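Local atomic coordinates of 4-alpha-glucanotransferase (Aquifex aeolicus, PDB entry 1TZ7), a protein that is an amylomaltase built around a beta/alpha barrel of eight parallel strands carrying additional helical insertions. Residues L28-L33 and G40-E45; I455-L460 and W479-K484; R48-L53 and R213-E218; V89-E94 and Q202-K207. One frame throughout, in Å; residues are numbered along the deposited sequence.

Contact 1. Residues L28-L33 and G40-E45; sequences LHVTSL and GDLGKE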
# COMPACT_ATOMS: atom_id res chain seq x y z
N LEU A 28 -4.02 -9.06 -2.00
CA LEU A 28 -2.77 -9.75 -2.26
C LEU A 28 -1.73 -8.77 -2.79
O LEU A 28 -1.90 -8.21 -3.87
CB LEU A 28 -2.98 -10.88 -3.28
CG LEU A 28 -1.72 -11.66 -3.68
CD1 LEU A 28 -1.28 -12.57 -2.53
CD2 LEU A 28 -1.97 -12.48 -4.94
N HIS A 29 -0.66 -8.57 -2.04
CA HIS A 29 0.42 -7.70 -2.47
C HIS A 29 1.26 -8.36 -3.54
O HIS A 29 1.40 -9.59 -3.57
CB HIS A 29 1.29 -7.34 -1.28
CG HIS A 29 2.25 -6.21 -1.53
ND1 HIS A 29 1.84 -4.99 -2.02
CD2 HIS A 29 3.58 -6.11 -1.33
CE1 HIS A 29 2.89 -4.19 -2.11
NE2 HIS A 29 3.96 -4.85 -1.70
N VAL A 30 1.82 -7.55 -4.42
CA VAL A 30 2.61 -8.05 -5.54
C VAL A 30 3.74 -8.98 -5.07
O VAL A 30 4.04 -9.96 -5.72
CB VAL A 30 3.20 -6.87 -6.37
CG1 VAL A 30 4.09 -7.39 -7.48
CG2 VAL A 30 2.07 -6.00 -6.96
N THR A 31 4.35 -8.65 -3.92
CA THR A 31 5.50 -9.43 -3.42
C THR A 31 5.12 -10.87 -3.12
O THR A 31 5.95 -11.76 -3.21
CB THR A 31 6.09 -8.79 -2.13
OG1 THR A 31 5.07 -8.68 -1.13
CG2 THR A 31 6.54 -7.35 -2.38
N SER A 32 3.85 -11.09 -2.78
CA SER A 32 3.37 -12.41 -2.35
C SER A 32 3.13 -13.36 -3.54
O SER A 32 2.96 -14.56 -3.34
CB SER A 32 2.09 -12.27 -1.53
OG SER A 32 2.31 -11.51 -0.37
N LEU A 33 3.13 -12.82 -4.75
CA LEU A 33 3.04 -13.65 -5.98
C LEU A 33 4.19 -14.66 -6.02
O LEU A 33 5.31 -14.33 -5.62
CB LEU A 33 3.10 -12.77 -7.23
CG LEU A 33 1.83 -12.28 -7.96
CD1 LEU A 33 0.51 -12.80 -7.48
CD2 LEU A 33 1.82 -10.78 -8.27
N GLY A 40 7.69 -11.74 -5.56
CA GLY A 40 6.63 -11.55 -6.55
C GLY A 40 6.90 -10.33 -7.42
O GLY A 40 7.51 -9.36 -6.96
N ASP A 41 6.46 -10.39 -8.68
CA ASP A 41 6.73 -9.31 -9.64
C ASP A 41 5.54 -9.08 -10.60
O ASP A 41 4.50 -9.73 -10.49
CB ASP A 41 8.03 -9.60 -10.43
CG ASP A 41 8.00 -10.94 -11.16
OD1 ASP A 41 7.00 -11.23 -11.83
OD2 ASP A 41 8.95 -11.74 -11.12
N LEU A 42 5.72 -8.15 -11.53
CA LEU A 42 4.63 -7.71 -12.41
C LEU A 42 4.59 -8.54 -13.70
O LEU A 42 4.02 -8.11 -14.71
CB LEU A 42 4.80 -6.23 -12.75
CG LEU A 42 4.92 -5.27 -11.56
CD1 LEU A 42 5.14 -3.84 -12.04
CD2 LEU A 42 3.70 -5.36 -10.68
N GLY A 43 5.18 -9.73 -13.66
CA GLY A 43 5.28 -10.58 -14.83
C GLY A 43 4.28 -11.73 -14.82
O GLY A 43 3.17 -11.59 -14.29
N LYS A 44 4.69 -12.85 -15.38
CA LYS A 44 3.79 -13.98 -15.69
C LYS A 44 2.79 -14.30 -14.56
O LYS A 44 1.62 -14.52 -14.82
CB LYS A 44 4.63 -15.22 -16.02
CG LYS A 44 3.84 -16.50 -16.22
CD LYS A 44 4.70 -17.57 -16.92
CE LYS A 44 4.48 -18.97 -16.32
NZ LYS A 44 3.42 -19.73 -17.03
N GLU A 45 3.28 -14.31 -13.32
CA GLU A 45 2.47 -14.77 -12.19
C GLU A 45 1.42 -13.75 -11.78
O GLU A 45 0.38 -14.10 -11.22
CB GLU A 45 3.36 -15.11 -11.00
CG GLU A 45 4.20 -16.36 -11.19
CD GLU A 45 3.38 -17.56 -11.59
OE1 GLU A 45 2.26 -17.72 -11.04
OE2 GLU A 45 3.84 -18.34 -12.44

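Contact 2. Residues I455-L460 and W479-K484; sequences IQMQDL and WRWRIK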
# COMPACT_ATOMS: atom_id res chain seq x y z
N ILE A 455 -11.49 -10.70 0.36
CA ILE A 455 -10.89 -11.81 1.09
C ILE A 455 -9.37 -11.69 1.02
O ILE A 455 -8.81 -11.60 -0.06
CB ILE A 455 -11.32 -13.15 0.46
CG1 ILE A 455 -12.85 -13.22 0.34
CG2 ILE A 455 -10.80 -14.33 1.27
CD1 ILE A 455 -13.34 -14.28 -0.63
N GLN A 456 -8.70 -11.69 2.17
CA GLN A 456 -7.24 -11.81 2.17
C GLN A 456 -6.85 -13.18 1.64
O GLN A 456 -7.46 -14.19 1.98
CB GLN A 456 -6.65 -11.58 3.58
CG GLN A 456 -5.19 -11.09 3.54
CD GLN A 456 -4.56 -10.90 4.91
OE1 GLN A 456 -3.43 -10.40 5.01
NE2 GLN A 456 -5.26 -11.29 5.96
N MET A 457 -5.82 -13.21 0.80
CA MET A 457 -5.45 -14.44 0.09
C MET A 457 -5.18 -15.57 1.07
O MET A 457 -5.55 -16.71 0.82
CB MET A 457 -4.23 -14.20 -0.80
CG MET A 457 -3.86 -15.38 -1.68
SD MET A 457 -5.13 -15.73 -2.92
CE MET A 457 -4.25 -16.83 -4.00
N GLN A 458 -4.54 -15.24 2.20
CA GLN A 458 -4.19 -16.24 3.22
C GLN A 458 -5.43 -16.95 3.76
O GLN A 458 -5.37 -18.12 4.15
CB GLN A 458 -3.44 -15.57 4.38
CG GLN A 458 -2.04 -15.09 4.02
CD GLN A 458 -2.00 -13.60 3.68
OE1 GLN A 458 -2.83 -13.12 2.92
NE2 GLN A 458 -1.04 -12.88 4.24
N ASP A 459 -6.56 -16.24 3.81
CA ASP A 459 -7.83 -16.82 4.26
C ASP A 459 -8.40 -17.77 3.21
O ASP A 459 -8.92 -18.84 3.54
CB ASP A 459 -8.84 -15.71 4.57
CG ASP A 459 -8.42 -14.85 5.75
OD1 ASP A 459 -7.58 -15.30 6.56
OD2 ASP A 459 -8.88 -13.70 5.94
N LEU A 460 -8.30 -17.37 1.94
CA LEU A 460 -8.70 -18.24 0.83
C LEU A 460 -7.93 -19.56 0.88
O LEU A 460 -8.47 -20.62 0.57
CB LEU A 460 -8.43 -17.54 -0.50
CG LEU A 460 -9.46 -17.74 -1.63
CD1 LEU A 460 -8.85 -17.33 -2.96
CD2 LEU A 460 -9.97 -19.17 -1.68
N TRP A 479 6.22 -8.49 5.90
CA TRP A 479 6.09 -8.26 4.46
C TRP A 479 6.75 -9.36 3.64
O TRP A 479 7.05 -9.17 2.46
CB TRP A 479 6.66 -6.89 4.07
CG TRP A 479 6.33 -5.82 5.04
CD1 TRP A 479 7.19 -5.21 5.91
CD2 TRP A 479 5.06 -5.22 5.26
NE1 TRP A 479 6.53 -4.27 6.66
CE2 TRP A 479 5.21 -4.26 6.28
CE3 TRP A 479 3.79 -5.40 4.70
CZ2 TRP A 479 4.15 -3.48 6.75
CZ3 TRP A 479 2.74 -4.63 5.16
CH2 TRP A 479 2.93 -3.67 6.18
N ARG A 480 6.96 -10.51 4.26
CA ARG A 480 7.74 -11.56 3.66
C ARG A 480 6.88 -12.71 3.08
O ARG A 480 7.36 -13.48 2.27
CB ARG A 480 8.75 -12.12 4.67
CG ARG A 480 9.71 -11.03 5.25
CD ARG A 480 11.01 -11.56 5.85
NE ARG A 480 12.04 -11.61 4.89
CZ ARG A 480 13.21 -10.95 4.87
NH1 ARG A 480 14.01 -11.23 3.89
NH2 ARG A 480 13.55 -9.99 5.74
N TRP A 481 5.61 -12.80 3.50
CA TRP A 481 4.79 -13.96 3.11
C TRP A 481 4.59 -14.02 1.61
O TRP A 481 4.30 -13.01 0.98
CB TRP A 481 3.43 -13.96 3.79
CG TRP A 481 2.58 -15.11 3.30
CD1 TRP A 481 2.70 -16.43 3.65
CD2 TRP A 481 1.51 -15.05 2.35
NE1 TRP A 481 1.77 -17.19 2.99
CE2 TRP A 481 1.02 -16.37 2.18
CE3 TRP A 481 0.90 -14.02 1.62
CZ2 TRP A 481 -0.04 -16.67 1.33
CZ3 TRP A 481 -0.15 -14.33 0.77
CH2 TRP A 481 -0.61 -15.64 0.63
N ARG A 482 4.73 -15.22 1.05
CA ARG A 482 4.41 -15.46 -0.35
C ARG A 482 3.57 -16.71 -0.51
O ARG A 482 3.65 -17.64 0.31
CB ARG A 482 5.70 -15.62 -1.17
CG ARG A 482 6.61 -14.41 -1.14
CD ARG A 482 7.37 -14.18 -2.45
NE ARG A 482 8.34 -15.25 -2.71
CZ ARG A 482 8.68 -15.66 -3.93
NH1 ARG A 482 9.57 -16.64 -4.07
NH2 ARG A 482 8.14 -15.11 -5.01
N ILE A 483 2.76 -16.74 -1.55
CA ILE A 483 2.11 -17.96 -2.00
C ILE A 483 3.16 -19.00 -2.34
O ILE A 483 4.10 -18.72 -3.08
CB ILE A 483 1.22 -17.66 -3.25
CG1 ILE A 483 0.08 -16.72 -2.87
CG2 ILE A 483 0.67 -18.96 -3.83
CD1 ILE A 483 -0.54 -15.99 -4.08
N LYS A 484 2.99 -20.22 -1.80
CA LYS A 484 3.90 -21.33 -2.07
C LYS A 484 3.17 -22.52 -2.75
O LYS A 484 3.81 -23.49 -3.15
CB LYS A 484 4.55 -21.82 -0.77
CG LYS A 484 5.41 -20.78 -0.06
CD LYS A 484 5.78 -21.23 1.36
CE LYS A 484 6.00 -20.05 2.29
NZ LYS A 484 4.72 -19.35 2.62

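Contact 3. Residues R48-L53 and R213-E218; sequences RFLDFL and RRYARE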
# COMPACT_ATOMS: atom_id res chain seq x y z
N ARG A 48 -1.26 -14.51 -14.35
CA ARG A 48 -1.93 -15.75 -13.96
C ARG A 48 -2.92 -15.51 -12.83
O ARG A 48 -3.98 -16.13 -12.78
CB ARG A 48 -0.89 -16.79 -13.53
CG ARG A 48 -1.50 -18.14 -13.11
CD ARG A 48 -1.28 -19.27 -14.12
NE ARG A 48 0.14 -19.55 -14.35
CZ ARG A 48 0.93 -20.19 -13.49
NH1 ARG A 48 0.45 -20.64 -12.33
NH2 ARG A 48 2.21 -20.39 -13.79
N PHE A 49 -2.57 -14.60 -11.92
CA PHE A 49 -3.43 -14.28 -10.79
C PHE A 49 -4.66 -13.50 -11.25
O PHE A 49 -5.76 -13.74 -10.78
CB PHE A 49 -2.67 -13.47 -9.74
CG PHE A 49 -3.53 -12.96 -8.63
CD1 PHE A 49 -4.11 -13.84 -7.72
CD2 PHE A 49 -3.78 -11.60 -8.48
CE1 PHE A 49 -4.92 -13.38 -6.70
CE2 PHE A 49 -4.60 -11.13 -7.44
CZ PHE A 49 -5.16 -12.01 -6.56
N LEU A 50 -4.46 -12.56 -12.18
CA LEU A 50 -5.58 -11.84 -12.79
C LEU A 50 -6.52 -12.80 -13.54
O LEU A 50 -7.74 -12.64 -13.49
CB LEU A 50 -5.07 -10.75 -13.74
CG LEU A 50 -4.39 -9.54 -13.08
CD1 LEU A 50 -3.93 -8.55 -14.13
CD2 LEU A 50 -5.33 -8.86 -12.08
N ASP A 51 -5.95 -13.80 -14.22
CA ASP A 51 -6.74 -14.84 -14.91
C ASP A 51 -7.59 -15.60 -13.92
O ASP A 51 -8.71 -15.96 -14.21
CB ASP A 51 -5.83 -15.83 -15.65
CG ASP A 51 -5.23 -15.25 -16.91
OD1 ASP A 51 -5.70 -14.19 -17.37
OD2 ASP A 51 -4.28 -15.79 -17.51
N PHE A 52 -7.02 -15.87 -12.74
CA PHE A 52 -7.73 -16.57 -11.67
C PHE A 52 -8.89 -15.70 -11.11
O PHE A 52 -9.99 -16.20 -10.90
CB PHE A 52 -6.73 -16.95 -10.56
CG PHE A 52 -7.38 -17.46 -9.30
CD1 PHE A 52 -7.47 -16.65 -8.18
CD2 PHE A 52 -7.88 -18.75 -9.24
CE1 PHE A 52 -8.06 -17.11 -7.01
CE2 PHE A 52 -8.47 -19.22 -8.07
CZ PHE A 52 -8.56 -18.40 -6.96
N LEU A 53 -8.61 -14.42 -10.87
CA LEU A 53 -9.66 -13.44 -10.50
C LEU A 53 -10.83 -13.54 -11.48
O LEU A 53 -11.97 -13.74 -11.09
CB LEU A 53 -9.11 -12.01 -10.53
CG LEU A 53 -8.36 -11.44 -9.31
CD1 LEU A 53 -9.30 -11.04 -8.21
CD2 LEU A 53 -7.39 -12.39 -8.81
N ARG A 213 -2.08 -3.40 -15.75
CA ARG A 213 -3.31 -2.69 -15.45
C ARG A 213 -4.32 -2.79 -16.60
O ARG A 213 -5.51 -2.95 -16.38
CB ARG A 213 -3.01 -1.22 -15.16
CG ARG A 213 -4.25 -0.39 -15.10
CD ARG A 213 -4.04 1.02 -14.66
NE ARG A 213 -5.30 1.74 -14.72
CZ ARG A 213 -6.28 1.60 -13.85
NH1 ARG A 213 -7.40 2.28 -14.00
NH2 ARG A 213 -6.14 0.78 -12.80
N ARG A 214 -3.82 -2.70 -17.83
CA ARG A 214 -4.67 -2.85 -19.01
C ARG A 214 -5.28 -4.25 -19.05
O ARG A 214 -6.46 -4.41 -19.34
CB ARG A 214 -3.87 -2.59 -20.28
CG ARG A 214 -4.66 -2.82 -21.57
CD ARG A 214 -3.90 -2.51 -22.84
NE ARG A 214 -4.63 -2.93 -24.03
CZ ARG A 214 -4.19 -2.80 -25.27
NH1 ARG A 214 -4.94 -3.22 -26.29
NH2 ARG A 214 -3.00 -2.26 -25.51
N TYR A 215 -4.46 -5.25 -18.77
CA TYR A 215 -4.91 -6.62 -18.73
C TYR A 215 -6.06 -6.77 -17.70
O TYR A 215 -7.08 -7.38 -17.98
CB TYR A 215 -3.74 -7.53 -18.36
CG TYR A 215 -3.95 -8.99 -18.66
CD1 TYR A 215 -4.44 -9.85 -17.68
CD2 TYR A 215 -3.64 -9.52 -19.91
CE1 TYR A 215 -4.64 -11.19 -17.94
CE2 TYR A 215 -3.82 -10.87 -20.18
CZ TYR A 215 -4.32 -11.70 -19.18
OH TYR A 215 -4.52 -13.05 -19.43
N ALA A 216 -5.87 -6.18 -16.52
CA ALA A 216 -6.88 -6.23 -15.46
C ALA A 216 -8.17 -5.52 -15.89
O ALA A 216 -9.26 -6.05 -15.73
CB ALA A 216 -6.33 -5.62 -14.20
N ARG A 217 -8.02 -4.31 -16.43
CA ARG A 217 -9.17 -3.46 -16.77
C ARG A 217 -10.05 -4.07 -17.88
O ARG A 217 -11.28 -3.94 -17.85
CB ARG A 217 -8.69 -2.07 -17.21
CG ARG A 217 -8.15 -1.21 -16.06
CD ARG A 217 -9.22 -0.40 -15.36
NE ARG A 217 -10.15 -1.26 -14.67
CZ ARG A 217 -11.48 -1.15 -14.70
NH1 ARG A 217 -12.22 -2.01 -14.03
NH2 ARG A 217 -12.07 -0.17 -15.39
N GLU A 218 -9.41 -4.71 -18.85
CA GLU A 218 -10.14 -5.34 -19.96
C GLU A 218 -10.95 -6.54 -19.49
O GLU A 218 -11.88 -6.98 -20.18
CB GLU A 218 -9.16 -5.77 -21.06
CG GLU A 218 -8.63 -4.62 -21.90
CD GLU A 218 -7.79 -5.09 -23.07
OE1 GLU A 218 -7.17 -6.18 -22.97
OE2 GLU A 218 -7.75 -4.38 -24.09

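Contact 4. Residues V89-E94 and Q202-K207; sequences VLIDPE and QFVFFK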
# COMPACT_ATOMS: atom_id res chain seq x y z
N VAL A 89 12.22 -3.86 -7.08
CA VAL A 89 12.29 -5.31 -6.81
C VAL A 89 11.03 -6.05 -7.30
O VAL A 89 11.01 -7.28 -7.36
CB VAL A 89 12.51 -5.62 -5.30
CG1 VAL A 89 13.86 -5.08 -4.84
CG2 VAL A 89 11.39 -5.05 -4.45
N LEU A 90 9.99 -5.29 -7.65
CA LEU A 90 8.76 -5.87 -8.19
C LEU A 90 8.82 -6.02 -9.72
O LEU A 90 7.89 -6.50 -10.34
CB LEU A 90 7.55 -5.01 -7.82
CG LEU A 90 7.39 -4.68 -6.34
CD1 LEU A 90 6.16 -3.81 -6.13
CD2 LEU A 90 7.29 -5.94 -5.51
N ILE A 91 9.93 -5.60 -10.31
CA ILE A 91 10.08 -5.66 -11.76
C ILE A 91 10.33 -7.10 -12.21
O ILE A 91 11.10 -7.83 -11.59
CB ILE A 91 11.22 -4.74 -12.23
CG1 ILE A 91 10.78 -3.28 -12.14
CG2 ILE A 91 11.63 -5.08 -13.66
CD1 ILE A 91 11.90 -2.27 -12.33
N ASP A 92 9.67 -7.48 -13.30
CA ASP A 92 9.88 -8.78 -13.92
C ASP A 92 11.13 -8.74 -14.81
O ASP A 92 11.13 -8.06 -15.83
CB ASP A 92 8.65 -9.17 -14.75
CG ASP A 92 8.86 -10.43 -15.56
OD1 ASP A 92 9.67 -11.29 -15.14
OD2 ASP A 92 8.27 -10.65 -16.63
N PRO A 93 12.18 -9.47 -14.42
CA PRO A 93 13.45 -9.44 -15.15
C PRO A 93 13.40 -10.19 -16.48
O PRO A 93 14.31 -10.04 -17.30
CB PRO A 93 14.43 -10.12 -14.18
CG PRO A 93 13.58 -11.01 -13.33
CD PRO A 93 12.22 -10.37 -13.26
N GLU A 94 12.36 -11.00 -16.69
CA GLU A 94 12.23 -11.76 -17.93
C GLU A 94 11.86 -10.86 -19.12
O GLU A 94 12.08 -11.22 -20.27
CB GLU A 94 11.18 -12.88 -17.77
CG GLU A 94 11.75 -14.16 -17.18
CD GLU A 94 10.69 -15.22 -16.94
OE1 GLU A 94 10.99 -16.21 -16.23
OE2 GLU A 94 9.57 -15.08 -17.46
N GLN A 202 12.49 3.55 -13.20
CA GLN A 202 11.09 3.94 -13.04
C GLN A 202 10.30 3.70 -14.32
O GLN A 202 9.15 3.28 -14.28
CB GLN A 202 10.99 5.41 -12.63
CG GLN A 202 11.46 5.68 -11.21
CD GLN A 202 10.78 4.79 -10.20
OE1 GLN A 202 9.57 4.81 -10.08
NE2 GLN A 202 11.57 4.00 -9.49
N PHE A 203 10.92 3.98 -15.46
CA PHE A 203 10.33 3.70 -16.77
C PHE A 203 9.95 2.22 -16.88
O PHE A 203 8.81 1.88 -17.21
CB PHE A 203 11.33 4.07 -17.87
CG PHE A 203 10.90 3.65 -19.26
CD1 PHE A 203 11.50 2.57 -19.89
CD2 PHE A 203 9.91 4.35 -19.94
CE1 PHE A 203 11.11 2.19 -21.18
CE2 PHE A 203 9.52 3.97 -21.23
CZ PHE A 203 10.12 2.89 -21.84
N VAL A 204 10.90 1.34 -16.58
CA VAL A 204 10.66 -0.10 -16.66
C VAL A 204 9.51 -0.52 -15.76
O VAL A 204 8.67 -1.33 -16.15
CB VAL A 204 11.93 -0.91 -16.28
CG1 VAL A 204 11.60 -2.40 -16.17
CG2 VAL A 204 13.04 -0.68 -17.30
N PHE A 205 9.46 0.04 -14.55
CA PHE A 205 8.43 -0.33 -13.58
C PHE A 205 7.05 0.09 -14.07
O PHE A 205 6.11 -0.71 -14.04
CB PHE A 205 8.70 0.31 -12.22
CG PHE A 205 7.61 0.05 -11.21
CD1 PHE A 205 7.72 -1.00 -10.30
CD2 PHE A 205 6.47 0.85 -11.17
CE1 PHE A 205 6.71 -1.25 -9.38
CE2 PHE A 205 5.47 0.61 -10.26
CZ PHE A 205 5.59 -0.44 -9.36
N PHE A 206 6.93 1.34 -14.49
CA PHE A 206 5.63 1.93 -14.79
C PHE A 206 5.07 1.38 -16.10
O PHE A 206 3.85 1.28 -16.26
CB PHE A 206 5.75 3.46 -14.86
CG PHE A 206 5.55 4.15 -13.53
CD1 PHE A 206 6.60 4.24 -12.62
CD2 PHE A 206 4.32 4.68 -13.18
CE1 PHE A 206 6.42 4.87 -11.39
CE2 PHE A 206 4.14 5.31 -11.96
CZ PHE A 206 5.19 5.40 -11.06
N LYS A 207 5.95 1.00 -17.02
CA LYS A 207 5.53 0.37 -18.27
C LYS A 207 5.01 -1.05 -18.01
O LYS A 207 4.06 -1.49 -18.65
CB LYS A 207 6.68 0.35 -19.28
CG LYS A 207 6.50 1.30 -20.47
CD LYS A 207 6.28 2.76 -20.01
CE LYS A 207 5.11 3.42 -20.76
NZ LYS A 207 5.58 4.40 -21.78

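Contact 1. Residues L28-L33 and G40-E45
The backbones of Thr31 and Gly40 come within 3.9 Å at their CA atoms and are tied by a single hydrogen bond, Gly40 N to Thr31 O, at 2.9 Å. The contact closes the loop that leads from the first barrel strand, 23-27, to the helix 44-56, a beta-to-alpha connection of the beta/alpha barrel. The bond is bent, 142° at the hydrogen, and its donor stands above the carbonyl plane of Thr31. Gly40 also brings its CA close to two further carbonyls: Gly40 CA lies 3.2 Å from Val30 O in a CA-H...O contact, and the same CA lies equally near Leu33 O. Glycine thus lets the returning chain settle directly against the short 3-10 turn at 30-32.

Apolar side chains pack beside this backbone meeting. With Val30 CG1 anti to the backbone N (chi1 176°), that methyl meets Leu42 CD2 at 3.8 Å, the two side chains crossing at about a right angle. Leu42 also packs on Phe205 and Trp209 of helix 192-218. Leu33 packs near it: its CD2 touches Asp41 O at 3.6 Å, while CG and CD1 rest beside the carbonyl of Glu45 in the first turn of the helix. The carboxylate of Glu45 is engaged elsewhere, in a salt bridge with Arg48. Just ahead of that turn, Gly43 sits at the N-cap, and Asp41 folds back into an Asx turn in which Asp41 OD1 accepts from Gly43 N at 3.0 Å, on the anti side of the carboxylate and tilted 28° out of its plane.

Contact 2. Residues I455-L460 and W479-K484
Gln458 lies flat over one face of the Trp481 indole, and this stack is the tight part of the contact. Amide and ring planes differ by only 4°, with Gln458 NE2 3.5 Å from Trp481 CE3. Gln458 CG makes a CH-pi contact 3.6 Å from the centroid of the six-membered ring, almost on its normal. A bend at chi2 (97°) brings the amide over the indole, and chi3 sets its plane nearly parallel. Its rotation is probably fixed as well, since Gln458 NE2 donates to Ala467 O. The indole is also backed from behind: Ile483 N lies over its opposite face, offset toward the rim.

Met457 packs less closely. It approaches the indole edge in the ring plane, Met457 CG lying 4.0 Å from Trp481 CH2, and its terminal CE reaches Ile483 CD1 at 3.8 Å; both pairs cross at about a right angle. No hydrogen bond joins the two segments. Beyond Ile483 the chain turns out to solvent at Lys484, whose NZ bends back to Arg482 O.

Trp481 and Ile483 belong to the long loop before helix 491-500, whereas Met457 and Gln458 begin the helix 457-460 at the end of strand 452-456. That strand pairs with strand 23-27, closing the beta/alpha barrel between its last and first strands, and Met457 packs on Ile26 there.

Contact 3. Residues R48-L53 and R213-E218
The apolar share of this contact centres on Leu50, which points from helix 44-56 toward Ala216 and Tyr215 of helix 192-218. Leu50 CD1 is the methyl that does most of the touching: it lies 3.8 Å from Ala216 CB and equally far from Tyr215 CD1, meeting the aromatic ring near its plane, at the edge. The second methyl, CD2, completes the grip on Ala216 CB at 4.0 Å. Leu50 and Tyr215 run past each other in opposite directions, each reaching toward the other's helix.

The helices carrying them are nearly parallel, with 10° between the N-to-C directions of the two short segments and 10.2 Å between their axes. Both belong to the beta/alpha barrel: helix 44-56 runs between strands 23-27 and 60-62, and helix 192-218 leads into strand 222-227, so two neighbouring helices of the outer layer meet here.

The polar share is one hydrogen bond at the more exposed side. Tyr215 OH donates to the syn lone pair of Asp51 OD1, at 2.6 Å. The acceptor lies in the plane of the ring at its edge, although carboxylate and ring planes are turned 48° apart. With CG anti to the backbone N (chi1 -163°), the phenol is directed toward helix 44-56 to reach it.

The ring has further neighbours: Tyr47 meets it edge-to-face, and Arg219 makes a cation-pi contact with it. Within helix 192-218, Arg214 NE and Glu218 OE2 form a salt bridge whose hydrogen bond is weak, 3.4 Å long.

Contact 4. Residues V89-E94 and Q202-K207
Within the long excursion that the beta/alpha barrel makes between strand 60-62 and helix 192-218, Leu90 and Ile91 fold back against Val204 and Phe205 of that same helix. Ile91 carries most of the contact. Its branch CG2 meets Val204 CG1 at 3.7 Å, the two side chains crossing at about a right angle. The other branch leaves CB with CG1 anti to the carbonyl carbon (chi1 -73°) and extends along the helix surface until Ile91 CD1 lies 4.0 Å from Phe205 N. Ile91 thus sits in the angle between two successive helix residues. Leu90 flanks the phenyl ring instead: Leu90 CB approaches Phe205 CE1 at 4.2 Å, near the ring plane and at its edge, the side chains lying alongside and pointing the same way. Farther on, Asp92 OD1 accepts from Glu94 N in a capping bond ahead of helix 94-98, the donor standing well above the carboxylate plane.

The side chains that meet are all hydrocarbon, and no hydrogen bond joins the segments, so the fit probably rests on shape and burial, while polar bonds such as Gln208 OE1 to Asp92 N, from the next turn of helix 192-218, may supply direction.

Along the chain, contact 1 closes first and contact 2 opens last; contact 4 falls wholly within the span that contact 3 bridges. The centre of contact 1 lies 11 to 12 Å from each of the other three centres, and it touches all of them: Ser32 probably bonds to Trp481 and Ile483 of contact 2, Leu28 packs on Phe49 of contact 3, and Leu42 N probably bonds to Leu90 O of contact 4. Contacts 1 and 3 share helix 44-56, contacts 3 and 4 helix 192-218. Contacts 2 and 4, about 22 Å apart between centres, do not touch. The first barrel connection thus touches both the late loop 479-484 and the loop that follows strand 60-62.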